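Local coordinates for protein cyclase (Streptomyces sp. R1128, PDB 3TFZ) that probably cyclises and aromatises a polyketide chain in the R1128 biosynthetic pathway, as an aromatase/cyclase of the Bet v 1-like superfamily, at residues V13-L19 / A157-V161. Numbering follows the deposited sequence.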
loop_
_atom_site.group_PDB
_atom_site.type_symbol
_atom_site.label_atom_id
_atom_site.label_comp_id
_atom_site.label_asym_id
_atom_site.label_seq_id
_atom_site.Cartn_x
_atom_site.Cartn_y
_atom_site.Cartn_z
ATOM N N VAL A 13 -3.007 9.415 -4.900
ATOM C CA VAL A 13 -2.564 10.418 -5.923
ATOM C C VAL A 13 -3.490 11.645 -5.916
ATOM O O VAL A 13 -4.737 11.516 -5.974
ATOM C CB VAL A 13 -2.493 9.810 -7.310
ATOM C CG1 VAL A 13 -1.859 10.825 -8.414
ATOM C CG2 VAL A 13 -1.617 8.497 -7.261
ATOM N N ALA A 14 -2.922 12.854 -5.764
ATOM C CA ALA A 14 -3.813 14.014 -5.732
ATOM C C ALA A 14 -4.134 14.365 -7.211
ATOM O O ALA A 14 -3.691 15.390 -7.684
ATOM C CB ALA A 14 -3.149 15.218 -4.982
ATOM N N ALA A 15 -4.811 13.474 -7.956
ATOM C CA ALA A 15 -5.270 13.714 -9.366
ATOM C C ALA A 15 -6.497 12.855 -9.584
ATOM O O ALA A 15 -6.618 11.781 -8.944
ATOM C CB ALA A 15 -4.177 13.316 -10.414
ATOM N N PRO A 16 -7.392 13.233 -10.561
ATOM C CA PRO A 16 -8.572 12.329 -10.858
ATOM C C PRO A 16 -8.164 10.966 -11.491
ATOM O O PRO A 16 -7.129 10.869 -12.143
ATOM C CB PRO A 16 -9.420 13.172 -11.866
ATOM C CG PRO A 16 -8.842 14.735 -11.720
ATOM C CD PRO A 16 -7.348 14.396 -11.481
ATOM N N ALA A 17 -9.008 9.953 -11.379
ATOM C CA ALA A 17 -8.637 8.560 -11.681
ATOM C C ALA A 17 -8.414 8.404 -13.155
ATOM O O ALA A 17 -7.559 7.677 -13.546
ATOM C CB ALA A 17 -9.699 7.591 -11.115
ATOM N N ASP A 18 -9.140 9.128 -13.971
ATOM C CA ASP A 18 -8.970 9.194 -15.412
ATOM C C ASP A 18 -7.603 9.764 -15.836
ATOM O O ASP A 18 -7.015 9.288 -16.794
ATOM C CB ASP A 18 -10.161 9.973 -16.094
ATOM C CG ASP A 18 -11.491 9.188 -16.043
ATOM O OD1 ASP A 18 -11.529 7.973 -15.639
ATOM O OD2 ASP A 18 -12.540 9.742 -16.382
ATOM N N LEU A 19 -7.089 10.776 -15.136
ATOM C CA LEU A 19 -5.786 11.261 -15.477
ATOM C C LEU A 19 -4.665 10.236 -15.113
ATOM O O LEU A 19 -3.637 10.020 -15.858
ATOM C CB LEU A 19 -5.612 12.605 -14.835
ATOM C CG LEU A 19 -4.283 13.313 -15.160
ATOM C CD1 LEU A 19 -4.212 13.456 -16.723
ATOM C CD2 LEU A 19 -4.407 14.636 -14.509
ATOM N N ALA A 157 1.265 12.284 -12.536
ATOM C CA ALA A 157 -0.138 12.660 -12.613
ATOM C C ALA A 157 -0.339 14.042 -11.970
ATOM O O ALA A 157 -1.126 14.885 -12.460
ATOM C CB ALA A 157 -1.098 11.530 -11.942
ATOM N N GLU A 158 0.304 14.256 -10.846
ATOM C CA GLU A 158 0.176 15.530 -10.124
ATOM C C GLU A 158 0.849 16.748 -10.921
ATOM O O GLU A 158 0.263 17.826 -11.012
ATOM C CB GLU A 158 0.689 15.377 -8.687
ATOM C CG GLU A 158 -0.038 14.340 -7.872
ATOM C CD GLU A 158 0.425 14.255 -6.398
ATOM O OE1 GLU A 158 1.357 14.983 -6.052
ATOM O OE2 GLU A 158 -0.085 13.424 -5.595
ATOM N N ARG A 159 2.047 16.552 -11.481
ATOM C CA ARG A 159 2.649 17.392 -12.522
ATOM C C ARG A 159 1.652 17.841 -13.601
ATOM O O ARG A 159 1.713 18.960 -14.057
ATOM C CB ARG A 159 3.623 16.482 -13.242
ATOM C CG ARG A 159 4.651 17.113 -13.916
ATOM C CD ARG A 159 5.907 16.195 -14.207
ATOM N NE ARG A 159 6.605 15.809 -12.984
ATOM C CZ ARG A 159 7.032 14.564 -12.678
ATOM N NH1 ARG A 159 6.889 13.514 -13.536
ATOM N NH2 ARG A 159 7.662 14.377 -11.499
ATOM N N ARG A 160 0.854 16.912 -14.118
ATOM C CA ARG A 160 -0.152 17.164 -15.129
ATOM C C ARG A 160 -1.379 17.947 -14.665
ATOM O O ARG A 160 -1.915 18.725 -15.427
ATOM C CB ARG A 160 -0.625 15.855 -15.792
ATOM C CG ARG A 160 0.495 15.150 -16.476
ATOM C CD ARG A 160 -0.018 14.238 -17.491
ATOM N NE ARG A 160 1.086 13.382 -17.932
ATOM C CZ ARG A 160 1.015 12.497 -18.941
ATOM N NH1 ARG A 160 -0.136 12.286 -19.616
ATOM N NH2 ARG A 160 2.099 11.812 -19.263
ATOM N N VAL A 161 -1.841 17.686 -13.447
ATOM C CA VAL A 161 -2.742 18.586 -12.765
ATOM C C VAL A 161 -2.217 20.032 -12.671
ATOM O O VAL A 161 -3.018 20.977 -12.946
ATOM C CB VAL A 161 -3.185 18.096 -11.312
ATOM C CG1 VAL A 161 -4.106 19.197 -10.690
ATOM C CG2 VAL A 161 -3.921 16.805 -11.391
#
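Glu158 and Ala14 make the one hydrogen bond between a long helix and the inverse gamma turn centred on Ala14, an example of a helix carboxylate accepting a backbone N-H just past the end of a strand. Ala14 N donates to Glu158 OE2 at 2.9 Å along a nearly straight path (171°), reaching the oxygen on its anti side and 29° out of the carboxylate plane. With CG anti to its own carbonyl carbon and the chain extended beyond (chi2 -176°), Glu158 carries its carboxylate to Ala14, CG passing 4.0 Å from Val13 CG1. With an alanine here, the N-H of Ala14 would probably be left without this acceptor.

Most of the other contacts are between apolar side chains. Ala157 CB lies 3.7 Å from Val13 CG1 and 3.9 Å from Ala15 CB. One turn on, Val161 CG2 meets Ala15 CB at 3.6 Å and Leu19 CD2 at 3.8 Å. That leucine methyl also reaches Arg160 CB, whose guanidinium turns instead to Glu156 in a salt bridge.

Val20 of helix 17-25 packs on Val13 and Ala157, and Thr106 of strand 105-116 pairs with Val13 through the backbone and hydrogen-bonds Ala15 O through OG1. In this helix-grip fold, the contact joins strand 5-13 and helix 17-25 to helix 131-164.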